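PDB 6OHB: guanine deaminase from Escherichia coli, which catalyses the zinc-dependent hydrolytic deamination of guanine to xanthine and ammonia, the step that opens guanine breakdown in purine metabolism. Local coordinates for residues E240-I245 and C277-E282; R209-S214 and D256-V261; V273-V278 and S294-P299; S307-L312 and Q348-R353. All blocks are in the same frame, centred on the assembly; numbering follows the deposited sequence.

Contact 1: residues E240-I245 and C277-E282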
loop_
_atom_site.group_PDB
_atom_site.type_symbol
_atom_site.label_atom_id
_atom_site.label_comp_id
_atom_site.label_asym_id
_atom_site.label_seq_id
_atom_site.Cartn_x
_atom_site.Cartn_y
_atom_site.Cartn_z
ATOM N N GLU A 240 -5.291 -17.153 -13.080
ATOM C CA GLU A 240 -5.415 -16.098 -12.083
ATOM C C GLU A 240 -6.414 -16.485 -10.996
ATOM O O GLU A 240 -6.176 -16.237 -9.807
ATOM C CB GLU A 240 -5.838 -14.787 -12.764
ATOM C CG GLU A 240 -6.011 -13.588 -11.835
ATOM C CD GLU A 240 -6.379 -12.314 -12.591
ATOM O OE1 GLU A 240 -6.614 -12.398 -13.816
ATOM O OE2 GLU A 240 -6.444 -11.231 -11.967
ATOM N N ASN A 241 -7.523 -17.109 -11.390
ATOM C CA ASN A 241 -8.658 -17.364 -10.515
ATOM C C ASN A 241 -9.182 -18.776 -10.751
ATOM O O ASN A 241 -9.137 -19.290 -11.872
ATOM C CB ASN A 241 -9.755 -16.317 -10.758
ATOM C CG ASN A 241 -10.991 -16.567 -9.939
ATOM O OD1 ASN A 241 -12.049 -16.875 -10.483
ATOM N ND2 ASN A 241 -10.875 -16.423 -8.622
ATOM N N LYS A 242 -9.680 -19.405 -9.679
ATOM C CA LYS A 242 -10.148 -20.790 -9.770
ATOM C C LYS A 242 -11.375 -20.922 -10.671
ATOM O O LYS A 242 -11.500 -21.900 -11.421
ATOM C CB LYS A 242 -10.448 -21.325 -8.370
ATOM C CG LYS A 242 -9.497 -20.801 -7.300
ATOM C CD LYS A 242 -9.716 -21.489 -5.958
ATOM C CE LYS A 242 -9.363 -22.969 -6.028
ATOM N NZ LYS A 242 -7.946 -23.187 -6.442
ATOM N N ASP A 243 -12.296 -19.956 -10.605
ATOM C CA ASP A 243 -13.435 -19.969 -11.519
ATOM C C ASP A 243 -12.980 -19.829 -12.965
ATOM O O ASP A 243 -13.563 -20.440 -13.867
ATOM C CB ASP A 243 -14.425 -18.859 -11.162
ATOM C CG ASP A 243 -14.967 -18.990 -9.755
ATOM O OD1 ASP A 243 -14.970 -20.121 -9.226
ATOM O OD2 ASP A 243 -15.389 -17.964 -9.180
ATOM N N GLU A 244 -11.948 -19.017 -13.205
ATOM C CA GLU A 244 -11.386 -18.898 -14.548
ATOM C C GLU A 244 -10.809 -20.229 -15.023
ATOM O O GLU A 244 -10.998 -20.620 -16.183
ATOM C CB GLU A 244 -10.324 -17.799 -14.559
ATOM C CG GLU A 244 -9.584 -17.635 -15.875
ATOM C CD GLU A 244 -8.229 -16.970 -15.702
ATOM O OE1 GLU A 244 -7.783 -16.802 -14.544
ATOM O OE2 GLU A 244 -7.612 -16.607 -16.724
ATOM N N ILE A 245 -10.124 -20.950 -14.132
ATOM C CA ILE A 245 -9.562 -22.251 -14.487
ATOM C C ILE A 245 -10.670 -23.242 -14.830
ATOM O O ILE A 245 -10.562 -24.009 -15.798
ATOM C CB ILE A 245 -8.669 -22.771 -13.345
ATOM C CG1 ILE A 245 -7.456 -21.858 -13.154
ATOM C CG2 ILE A 245 -8.227 -24.203 -13.608
ATOM C CD1 ILE A 245 -6.613 -22.219 -11.959
ATOM N N CYS A 277 -0.663 -16.520 -12.762
ATOM C CA CYS A 277 -0.148 -17.860 -12.461
ATOM C C CYS A 277 -0.268 -18.181 -10.974
ATOM O O CYS A 277 0.672 -18.681 -10.349
ATOM C CB CYS A 277 1.303 -18.008 -12.924
ATOM S SG CYS A 277 1.513 -17.871 -14.706
ATOM N N VAL A 278 -1.436 -17.881 -10.404
ATOM C CA VAL A 278 -1.634 -18.030 -8.966
ATOM C C VAL A 278 -1.952 -19.475 -8.586
ATOM O O VAL A 278 -1.535 -19.945 -7.521
ATOM C CB VAL A 278 -2.749 -17.073 -8.501
ATOM C CG1 VAL A 278 -2.987 -17.194 -7.005
ATOM C CG2 VAL A 278 -2.408 -15.639 -8.892
ATOM N N HIS A 279 -2.659 -20.207 -9.444
ATOM C CA HIS A 279 -3.100 -21.575 -9.163
ATOM C C HIS A 279 -2.578 -22.490 -10.263
ATOM O O HIS A 279 -3.304 -22.821 -11.202
ATOM C CB HIS A 279 -4.628 -21.641 -9.053
ATOM C CG HIS A 279 -5.207 -20.634 -8.113
ATOM N ND1 HIS A 279 -5.075 -20.733 -6.745
ATOM C CD2 HIS A 279 -5.910 -19.498 -8.342
ATOM C CE1 HIS A 279 -5.677 -19.706 -6.171
ATOM N NE2 HIS A 279 -6.192 -18.942 -7.118
ATOM N N LEU A 280 -1.313 -22.889 -10.151
ATOM C CA LEU A 280 -0.698 -23.807 -11.100
ATOM C C LEU A 280 -0.575 -25.196 -10.490
ATOM O O LEU A 280 -0.173 -25.345 -9.332
ATOM C CB LEU A 280 0.692 -23.323 -11.521
ATOM C CG LEU A 280 0.818 -22.033 -12.333
ATOM C CD1 LEU A 280 2.289 -21.661 -12.492
ATOM C CD2 LEU A 280 0.139 -22.173 -13.688
ATOM N N GLU A 281 -0.904 -26.212 -11.280
ATOM C CA GLU A 281 -0.561 -27.563 -10.873
ATOM C C GLU A 281 0.940 -27.762 -11.041
ATOM O O GLU A 281 1.641 -26.919 -11.607
ATOM C CB GLU A 281 -1.341 -28.590 -11.694
ATOM N N GLU A 282 1.447 -28.898 -10.562
ATOM C CA GLU A 282 2.884 -29.113 -10.684
ATOM C C GLU A 282 3.273 -29.447 -12.118
ATOM O O GLU A 282 4.369 -29.075 -12.567
ATOM C CB GLU A 282 3.327 -30.225 -9.734
ATOM C CG GLU A 282 4.825 -30.278 -9.482
ATOM C CD GLU A 282 5.254 -29.399 -8.323
ATOM O OE1 GLU A 282 4.394 -28.685 -7.764
ATOM O OE2 GLU A 282 6.449 -29.429 -7.961
#

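Contact 2: residues R209-S214 and D256-V261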
loop_
_atom_site.group_PDB
_atom_site.type_symbol
_atom_site.label_atom_id
_atom_site.label_comp_id
_atom_site.label_asym_id
_atom_site.label_seq_id
_atom_site.Cartn_x
_atom_site.Cartn_y
_atom_site.Cartn_z
ATOM N N ARG A 209 -6.285 -12.193 -24.967
ATOM C CA ARG A 209 -6.594 -11.820 -23.589
ATOM C C ARG A 209 -6.450 -13.021 -22.663
ATOM O O ARG A 209 -5.602 -13.031 -21.762
ATOM C CB ARG A 209 -8.001 -11.223 -23.492
ATOM C CG ARG A 209 -8.290 -10.626 -22.117
ATOM C CD ARG A 209 -9.667 -10.001 -22.026
ATOM N NE ARG A 209 -9.813 -8.822 -22.873
ATOM C CZ ARG A 209 -9.588 -7.576 -22.471
ATOM N NH1 ARG A 209 -9.199 -7.331 -21.223
ATOM N NH2 ARG A 209 -9.756 -6.571 -23.319
ATOM N N PHE A 210 -7.264 -14.048 -22.881
ATOM C CA PHE A 210 -7.049 -15.365 -22.298
ATOM C C PHE A 210 -7.859 -16.374 -23.107
ATOM O O PHE A 210 -8.579 -16.015 -24.045
ATOM C CB PHE A 210 -7.410 -15.407 -20.804
ATOM C CG PHE A 210 -8.760 -14.815 -20.467
ATOM C CD1 PHE A 210 -8.882 -13.867 -19.466
ATOM C CD2 PHE A 210 -9.899 -15.211 -21.139
ATOM C CE1 PHE A 210 -10.113 -13.326 -19.147
ATOM C CE2 PHE A 210 -11.132 -14.674 -20.822
ATOM C CZ PHE A 210 -11.238 -13.731 -19.829
ATOM N N ALA A 211 -7.727 -17.646 -22.739
ATOM C CA ALA A 211 -8.391 -18.706 -23.495
ATOM C C ALA A 211 -9.916 -18.605 -23.487
ATOM O O ALA A 211 -10.520 -18.867 -24.542
ATOM C CB ALA A 211 -7.929 -20.074 -22.974
ATOM N N PRO A 212 -10.590 -18.251 -22.382
ATOM C CA PRO A 212 -12.060 -18.140 -22.441
ATOM C C PRO A 212 -12.588 -17.261 -23.561
ATOM O O PRO A 212 -13.613 -17.602 -24.162
ATOM C CB PRO A 212 -12.410 -17.563 -21.065
ATOM C CG PRO A 212 -11.383 -18.133 -20.166
ATOM C CD PRO A 212 -10.112 -18.249 -20.984
ATOM N N THR A 213 -11.919 -16.155 -23.882
ATOM C CA THR A 213 -12.446 -15.218 -24.863
ATOM C C THR A 213 -11.848 -15.422 -26.248
ATOM O O THR A 213 -11.985 -14.549 -27.109
ATOM C CB THR A 213 -12.223 -13.773 -24.408
ATOM O OG1 THR A 213 -10.879 -13.610 -23.933
ATOM C CG2 THR A 213 -13.210 -13.387 -23.312
ATOM N N SER A 214 -11.221 -16.565 -26.500
ATOM C CA SER A 214 -10.699 -16.856 -27.827
ATOM C C SER A 214 -11.180 -18.222 -28.284
ATOM O O SER A 214 -10.970 -19.225 -27.593
ATOM C CB SER A 214 -9.166 -16.799 -27.828
ATOM O OG SER A 214 -8.716 -15.458 -27.699
ATOM N N ASP A 256 -5.140 -30.792 -21.434
ATOM C CA ASP A 256 -4.778 -31.193 -20.071
ATOM C C ASP A 256 -4.599 -29.989 -19.146
ATOM O O ASP A 256 -3.568 -29.828 -18.492
ATOM C CB ASP A 256 -3.520 -32.057 -20.097
ATOM C CG ASP A 256 -3.249 -32.743 -18.759
ATOM O OD1 ASP A 256 -4.185 -32.840 -17.933
ATOM O OD2 ASP A 256 -2.098 -33.179 -18.531
ATOM N N GLY A 257 -5.611 -29.135 -19.078
ATOM C CA GLY A 257 -5.595 -27.976 -18.209
ATOM C C GLY A 257 -5.396 -26.675 -18.969
ATOM O O GLY A 257 -5.399 -26.618 -20.202
ATOM N N TYR A 258 -5.196 -25.610 -18.190
ATOM C CA TYR A 258 -5.159 -24.256 -18.736
ATOM C C TYR A 258 -3.899 -24.020 -19.570
ATOM O O TYR A 258 -3.976 -23.627 -20.742
ATOM C CB TYR A 258 -5.257 -23.254 -17.583
ATOM C CG TYR A 258 -5.742 -21.862 -17.935
ATOM C CD1 TYR A 258 -5.681 -21.377 -19.236
ATOM C CD2 TYR A 258 -6.237 -21.018 -16.945
ATOM C CE1 TYR A 258 -6.112 -20.094 -19.543
ATOM C CE2 TYR A 258 -6.667 -19.740 -17.240
ATOM C CZ TYR A 258 -6.604 -19.281 -18.538
ATOM O OH TYR A 258 -7.039 -18.007 -18.823
ATOM N N LEU A 259 -2.722 -24.231 -18.974
ATOM C CA LEU A 259 -1.480 -23.956 -19.691
ATOM C C LEU A 259 -1.341 -24.823 -20.936
ATOM O O LEU A 259 -0.726 -24.399 -21.925
ATOM C CB LEU A 259 -0.280 -24.163 -18.762
ATOM C CG LEU A 259 1.120 -24.065 -19.390
ATOM C CD1 LEU A 259 1.358 -22.703 -20.030
ATOM C CD2 LEU A 259 2.204 -24.383 -18.373
ATOM N N ASP A 260 -1.913 -26.028 -20.918
ATOM C CA ASP A 260 -1.771 -26.907 -22.070
ATOM C C ASP A 260 -2.540 -26.406 -23.284
ATOM O O ASP A 260 -2.170 -26.742 -24.413
ATOM C CB ASP A 260 -2.214 -28.327 -21.724
ATOM C CG ASP A 260 -1.888 -29.318 -22.827
ATOM O OD1 ASP A 260 -0.711 -29.731 -22.926
ATOM O OD2 ASP A 260 -2.807 -29.678 -23.597
ATOM N N VAL A 261 -3.578 -25.592 -23.086
ATOM C CA VAL A 261 -4.244 -24.972 -24.229
ATOM C C VAL A 261 -3.269 -24.072 -24.977
ATOM O O VAL A 261 -3.174 -24.121 -26.209
ATOM C CB VAL A 261 -5.491 -24.194 -23.775
ATOM C CG1 VAL A 261 -6.235 -23.647 -24.989
ATOM C CG2 VAL A 261 -6.390 -25.079 -22.930
#

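Contact 3: residues V273-V278 and S294-P299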
loop_
_atom_site.group_PDB
_atom_site.type_symbol
_atom_site.label_atom_id
_atom_site.label_comp_id
_atom_site.label_asym_id
_atom_site.label_seq_id
_atom_site.Cartn_x
_atom_site.Cartn_y
_atom_site.Cartn_z
ATOM N N VAL A 273 4.970 -14.630 -21.996
ATOM C CA VAL A 273 4.771 -14.147 -20.635
ATOM C C VAL A 273 3.321 -14.387 -20.237
ATOM O O VAL A 273 2.389 -13.917 -20.911
ATOM C CB VAL A 273 5.135 -12.658 -20.488
ATOM C CG1 VAL A 273 4.932 -12.206 -19.044
ATOM C CG2 VAL A 273 6.573 -12.418 -20.923
ATOM N N PHE A 274 3.145 -15.079 -19.117
ATOM C CA PHE A 274 1.839 -15.456 -18.601
ATOM C C PHE A 274 1.610 -14.709 -17.294
ATOM O O PHE A 274 2.361 -14.888 -16.327
ATOM C CB PHE A 274 1.754 -16.971 -18.404
ATOM C CG PHE A 274 1.967 -17.749 -19.674
ATOM C CD1 PHE A 274 0.928 -17.930 -20.572
ATOM C CD2 PHE A 274 3.213 -18.280 -19.982
ATOM C CE1 PHE A 274 1.117 -18.631 -21.749
ATOM C CE2 PHE A 274 3.413 -18.982 -21.157
ATOM C CZ PHE A 274 2.363 -19.159 -22.042
ATOM N N ALA A 275 0.581 -13.875 -17.279
ATOM C CA ALA A 275 0.257 -13.059 -16.122
ATOM C C ALA A 275 -0.465 -13.876 -15.060
ATOM O O ALA A 275 -1.290 -14.742 -15.378
ATOM C CB ALA A 275 -0.608 -11.870 -16.538
ATOM N N HIS A 276 -0.097 -13.613 -13.800
ATOM C CA HIS A 276 -0.739 -14.074 -12.568
ATOM C C HIS A 276 -0.210 -15.433 -12.129
ATOM O O HIS A 276 0.619 -15.495 -11.215
ATOM C CB HIS A 276 -2.263 -14.078 -12.710
ATOM C CG HIS A 276 -2.828 -12.733 -13.045
ATOM N ND1 HIS A 276 -2.742 -11.656 -12.188
ATOM C CD2 HIS A 276 -3.474 -12.285 -14.148
ATOM C CE1 HIS A 276 -3.314 -10.604 -12.746
ATOM N NE2 HIS A 276 -3.768 -10.958 -13.936
ATOM N N CYS A 277 -0.663 -16.520 -12.762
ATOM C CA CYS A 277 -0.148 -17.860 -12.461
ATOM C C CYS A 277 -0.268 -18.181 -10.974
ATOM O O CYS A 277 0.672 -18.681 -10.349
ATOM C CB CYS A 277 1.303 -18.008 -12.924
ATOM S SG CYS A 277 1.513 -17.871 -14.706
ATOM N N VAL A 278 -1.436 -17.881 -10.404
ATOM C CA VAL A 278 -1.634 -18.030 -8.966
ATOM C C VAL A 278 -1.952 -19.475 -8.586
ATOM O O VAL A 278 -1.535 -19.945 -7.521
ATOM C CB VAL A 278 -2.749 -17.073 -8.501
ATOM C CG1 VAL A 278 -2.987 -17.194 -7.005
ATOM C CG2 VAL A 278 -2.408 -15.639 -8.892
ATOM N N SER A 294 7.865 -17.344 -19.159
ATOM C CA SER A 294 7.983 -16.373 -18.082
ATOM C C SER A 294 6.636 -16.128 -17.411
ATOM O O SER A 294 5.571 -16.325 -18.002
ATOM C CB SER A 294 8.547 -15.044 -18.609
ATOM O OG SER A 294 9.913 -15.183 -18.991
ATOM N N ILE A 295 6.707 -15.663 -16.164
ATOM C CA ILE A 295 5.542 -15.364 -15.337
ATOM C C ILE A 295 5.584 -13.889 -14.962
ATOM O O ILE A 295 6.642 -13.365 -14.593
ATOM C CB ILE A 295 5.511 -16.237 -14.063
ATOM C CG1 ILE A 295 5.420 -17.723 -14.416
ATOM C CG2 ILE A 295 4.363 -15.815 -13.149
ATOM C CD1 ILE A 295 5.407 -18.629 -13.210
ATOM N N ALA A 296 4.431 -13.222 -15.046
ATOM C CA ALA A 296 4.274 -11.852 -14.560
ATOM C C ALA A 296 3.562 -11.885 -13.211
ATOM O O ALA A 296 2.350 -12.111 -13.147
ATOM C CB ALA A 296 3.502 -10.997 -15.563
ATOM N N PHE A 297 4.320 -11.629 -12.147
ATOM C CA PHE A 297 3.824 -11.589 -10.774
ATOM C C PHE A 297 3.180 -10.228 -10.521
ATOM O O PHE A 297 3.848 -9.194 -10.627
ATOM C CB PHE A 297 4.998 -11.867 -9.828
ATOM C CG PHE A 297 4.651 -11.902 -8.356
ATOM C CD1 PHE A 297 3.345 -12.011 -7.908
ATOM C CD2 PHE A 297 5.672 -11.831 -7.414
ATOM C CE1 PHE A 297 3.062 -12.039 -6.548
ATOM C CE2 PHE A 297 5.398 -11.857 -6.063
ATOM C CZ PHE A 297 4.095 -11.959 -5.625
ATOM N N CYS A 298 1.885 -10.224 -10.183
ATOM C CA CYS A 298 1.133 -8.993 -9.923
ATOM C C CYS A 298 0.438 -9.091 -8.573
ATOM O O CYS A 298 -0.752 -9.451 -8.503
ATOM C CB CYS A 298 0.083 -8.738 -11.010
ATOM S SG CYS A 298 0.528 -9.137 -12.710
ATOM N N PRO A 299 1.123 -8.724 -7.482
ATOM C CA PRO A 299 0.519 -8.943 -6.156
ATOM C C PRO A 299 -0.690 -8.060 -5.866
ATOM O O PRO A 299 -1.639 -8.514 -5.207
ATOM C CB PRO A 299 1.677 -8.662 -5.191
ATOM C CG PRO A 299 2.618 -7.792 -5.968
ATOM C CD PRO A 299 2.520 -8.268 -7.390
HETATM O O HOH W 1 0.597 -13.049 -9.745
#

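Contact 4: residues S307-L312 and Q348-R353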
loop_
_atom_site.group_PDB
_atom_site.type_symbol
_atom_site.label_atom_id
_atom_site.label_comp_id
_atom_site.label_asym_id
_atom_site.label_seq_id
_atom_site.Cartn_x
_atom_site.Cartn_y
_atom_site.Cartn_z
ATOM N N SER A 307 -7.644 -13.211 -5.464
ATOM C CA SER A 307 -7.180 -14.263 -6.349
ATOM C C SER A 307 -6.401 -15.341 -5.601
ATOM O O SER A 307 -6.618 -16.541 -5.821
ATOM C CB SER A 307 -6.326 -13.636 -7.444
ATOM O OG SER A 307 -7.166 -13.210 -8.509
ATOM N N GLY A 308 -5.478 -14.945 -4.737
ATOM C CA GLY A 308 -4.638 -15.878 -4.021
ATOM C C GLY A 308 -3.222 -15.355 -3.963
ATOM O O GLY A 308 -2.953 -14.206 -4.300
ATOM N N LEU A 309 -2.294 -16.227 -3.586
ATOM C CA LEU A 309 -0.914 -15.833 -3.334
ATOM C C LEU A 309 0.016 -16.589 -4.277
ATOM O O LEU A 309 0.071 -17.823 -4.241
ATOM C CB LEU A 309 -0.544 -16.095 -1.872
ATOM C CG LEU A 309 -1.633 -15.794 -0.838
ATOM C CD1 LEU A 309 -1.161 -16.158 0.561
ATOM C CD2 LEU A 309 -2.034 -14.331 -0.899
ATOM N N PHE A 310 0.758 -15.845 -5.099
ATOM C CA PHE A 310 1.669 -16.456 -6.059
ATOM C C PHE A 310 2.841 -17.079 -5.321
ATOM O O PHE A 310 3.428 -16.461 -4.427
ATOM C CB PHE A 310 2.158 -15.410 -7.067
ATOM C CG PHE A 310 3.267 -15.891 -7.977
ATOM C CD1 PHE A 310 2.990 -16.698 -9.070
ATOM C CD2 PHE A 310 4.584 -15.522 -7.743
ATOM C CE1 PHE A 310 4.001 -17.132 -9.903
ATOM C CE2 PHE A 310 5.605 -15.955 -8.574
ATOM C CZ PHE A 310 5.312 -16.759 -9.657
ATOM N N ASN A 311 3.188 -18.306 -5.708
ATOM C CA ASN A 311 4.216 -19.088 -5.024
ATOM C C ASN A 311 5.562 -18.806 -5.687
ATOM O O ASN A 311 6.048 -19.556 -6.534
ATOM C CB ASN A 311 3.862 -20.571 -5.062
ATOM C CG ASN A 311 4.678 -21.397 -4.090
ATOM O OD1 ASN A 311 5.545 -20.879 -3.386
ATOM N ND2 ASN A 311 4.411 -22.698 -4.054
ATOM N N LEU A 312 6.167 -17.683 -5.290
ATOM C CA LEU A 312 7.461 -17.302 -5.847
ATOM C C LEU A 312 8.542 -18.312 -5.488
ATOM O O LEU A 312 9.488 -18.516 -6.260
ATOM C CB LEU A 312 7.850 -15.904 -5.362
ATOM C CG LEU A 312 9.189 -15.354 -5.868
ATOM C CD1 LEU A 312 9.139 -15.121 -7.370
ATOM C CD2 LEU A 312 9.562 -14.074 -5.138
ATOM N N GLN A 348 5.164 -12.723 2.754
ATOM C CA GLN A 348 5.109 -12.892 4.204
ATOM C C GLN A 348 3.922 -13.760 4.598
ATOM O O GLN A 348 4.008 -14.560 5.537
ATOM C CB GLN A 348 5.017 -11.534 4.901
ATOM C CG GLN A 348 6.351 -10.860 5.181
ATOM C CD GLN A 348 7.243 -11.666 6.110
ATOM O OE1 GLN A 348 8.323 -12.113 5.716
ATOM N NE2 GLN A 348 6.786 -11.875 7.341
ATOM N N LEU A 349 2.797 -13.608 3.893
ATOM C CA LEU A 349 1.661 -14.481 4.159
ATOM C C LEU A 349 1.963 -15.926 3.791
ATOM O O LEU A 349 1.404 -16.848 4.401
ATOM C CB LEU A 349 0.427 -14.001 3.403
ATOM C CG LEU A 349 -0.332 -12.823 4.007
ATOM C CD1 LEU A 349 -1.464 -12.455 3.081
ATOM C CD2 LEU A 349 -0.857 -13.147 5.397
ATOM N N GLN A 350 2.840 -16.157 2.814
ATOM C CA GLN A 350 3.219 -17.534 2.498
ATOM C C GLN A 350 4.441 -18.035 3.271
ATOM O O GLN A 350 4.919 -19.141 2.995
ATOM C CB GLN A 350 3.464 -17.694 0.998
ATOM C CG GLN A 350 2.269 -17.335 0.155
ATOM C CD GLN A 350 2.554 -17.463 -1.322
ATOM O OE1 GLN A 350 2.719 -18.565 -1.837
ATOM N NE2 GLN A 350 2.618 -16.332 -2.011
ATOM N N GLY A 351 4.958 -17.262 4.224
ATOM C CA GLY A 351 6.156 -17.664 4.937
ATOM C C GLY A 351 7.450 -17.466 4.181
ATOM O O GLY A 351 8.491 -17.971 4.617
ATOM N N TYR A 352 7.420 -16.747 3.064
ATOM C CA TYR A 352 8.592 -16.494 2.237
ATOM C C TYR A 352 9.078 -15.069 2.472
ATOM O O TYR A 352 8.306 -14.115 2.332
ATOM C CB TYR A 352 8.244 -16.707 0.763
ATOM C CG TYR A 352 9.383 -16.526 -0.209
ATOM C CD1 TYR A 352 9.609 -15.299 -0.825
ATOM C CD2 TYR A 352 10.213 -17.588 -0.539
ATOM C CE1 TYR A 352 10.643 -15.132 -1.728
ATOM C CE2 TYR A 352 11.251 -17.430 -1.442
ATOM C CZ TYR A 352 11.460 -16.200 -2.035
ATOM O OH TYR A 352 12.491 -16.037 -2.934
ATOM N N ARG A 353 10.352 -14.926 2.833
ATOM C CA ARG A 353 10.938 -13.618 3.107
ATOM C C ARG A 353 11.513 -13.061 1.809
ATOM O O ARG A 353 12.491 -13.595 1.275
ATOM C CB ARG A 353 12.011 -13.716 4.188
#

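Contact 1: residues E240-I245 and C277-E282
Glu240 and Val278 bring the two backbones to within 5.3 Å (CA to CA), where neither chain is a strand and no hydrogen bond joins the segments. Glu240 leads through its backbone: its O lies 3.8 Å from Val278 CB, while its own CB points away from the 277-282 segment. His279 carries most of the contact. Its ring is layered between Lys242 and its own neighbour, with Lys242 CG over one face in a CH-pi contact, 4.0 Å from the ring centroid and 19° off the normal, and Val278 CG1 against the opposite face. The Lys242 chain bends at chi3 (66°) and chi4, which curls NZ back over the same face, 3.8 Å from His279 ND1. Ile245 crosses the histidine stem at about a right angle, its CD1 3.6 Å from His279 CB. The ring's NE2 is hydrogen-bonded to the backbone O of Ser307, which helps fix the rotation of the imidazole. An alanine at His279 is likely to leave Lys242 without its aromatic platform and Ser307 O without this partner. Asn241 starts helix 242-251: its OD1 accepts weakly from Asp243 N and Glu244 N, and Glu244 OE1 answers with a bond from Asn241 N (3.2 Å). This is a capping box, set directly after Glu240, which lies beside the zinc centre and by similarity belongs to the substrate site.

Contact 2: residues R209-S214 and D256-V261
Tyr258, at the start of helix 258-264, is the first residue of its segment to reach the 209-214 loop. Its ring carbon CG stands opposite the backbone N (chi1 -158°), a turn that extends the ring toward the loop. CE1 makes the first contact, 3.9 Å from Ala211 CB. At the far end OH lies 3.3 Å from Phe210 CB and 3.8 Å from Pro212 CD, the tyrosine crossing the proline at about a right angle. The hydroxyl is hydrogen-bonded to Glu244 OE2, a carboxylate of the preceding helix, 242-251, whose Val248 also packs against Pro212 and Tyr258. One turn further on, Val261 adds the second anchor point, its CG1 facing Ala211 CB across 4.4 Å. Ala211 CB is thus met by both Tyr258 and Val261. Every residue that touches is buried, yet no hydrogen bond passes between the segments. Their adhesion is therefore apolar, and the tyrosine OH, which reaches into this contact, is satisfied by Glu244. Phe210 belongs by similarity to the substrate site, so this apolar layer probably lies behind the pocket.

Contact 3: residues V273-V278 and S294-P299
Cys277 holds SG beside its backbone N (chi1 -64°), and Ile295 places CG2 opposite its own N with CG1 alongside (chi1 -61°), so that the sulfur meets both branches. Cys277 SG lies 3.8 Å from Ile295 CG2 and 3.9 Å from Ile295 CG1, and Cys277 CB also touches the CG2 methyl. Cutting Ile295 back to an alanine is likely to open a gap beside Cys277, whose sulfur would lose both branches it rests on. The strands run in parallel register from Val273-Ser294 to Ala275-Ala296, where the first chain turns a corner. Phe274 N donates to Ser294 O, Ala296 N to Phe274 O and His276 N to Ala296 O, each at 2.9 Å and nearly straight. On the other face of the sheet Val273 CG1 packs 4.0 Å from Ala296 CB, with Ala275 CB close by. Past the strands a water bridges the widening chains, donating to His276 O and accepting from Cys298 N. Cys298 SG approaches the His276 ring obliquely, 4.5 Å from its centroid. Asn302 bonds to His276 ND1 and Asp327, a zinc ligand, weakly to NE2. Two neighbouring parallel strands joined through helix 282-290 form a beta-alpha-beta unit of the TIM barrel of amidohydrolases, with the metal site at their C-terminal ends.

Contact 4: residues S307-L312 and Q348-R353
Gln350 reaches across to the backbone of Phe310 with an extended chain. From CB it sends CG opposite its carbonyl carbon (chi1 -58°), and CG slides past Leu309, 3.6 Å from Leu309 CD1. Next CD rests 3.4 Å from Leu309 CB. At the tip NE2 donates to Phe310 O at 2.6 Å, in a nearly straight bond (167°); the carbonyl oxygen lies close to the amide plane of Gln350, but the donor stands well above the plane of that carbonyl. OE1 lies 3.6 Å from Asn311 CA, a contact without a hydrogen bond. Phe310 O also receives a weak bond from Leu312 N, closing an inverse gamma turn centred on Asn311, so this one oxygen links the turn to the helix end. Apolar contacts flank the amide: Leu309 CD1 lies 3.9 Å from Leu349 CB, and Leu312 CD2 lies 3.7 Å from Tyr352 CE1, the tyrosine OH being bonded to Glu358. A Schellman motif ends helix 336-349, with Gly351, at positive phi, as its C-prime residue and Tyr352 N bonded back to Leu347 O. The loop between helices 299-304 and 312-317 is thereby fastened to that terminus, where Leu309 and Leu349 also pack on Leu349 of the second subunit, while Phe310 faces strand 321-324.

Contacts 2 and 3 are buried, whereas contacts 1 and 4 are partly exposed, and contact 4 alone borders the second subunit. Contacts 1 and 3 share Cys277 and Val278: the same chain leaves the barrel strand in contact 3 and reaches helix 242-251 in contact 1. Contact 3 is built on strand hydrogen bonds; contact 2 is apolar, contact 1 rests on a layered histidine, and contact 4 on one side-chain amide bond. Helix 242-251 ties contact 1 to contact 2, and the bond between His279 and Ser307 ties contact 1 to contact 4. Phe310 of contact 4 packs against Ile295 and Phe297 of contact 3, whereas contacts 2 and 4 do not touch, their centres about 24 Å apart.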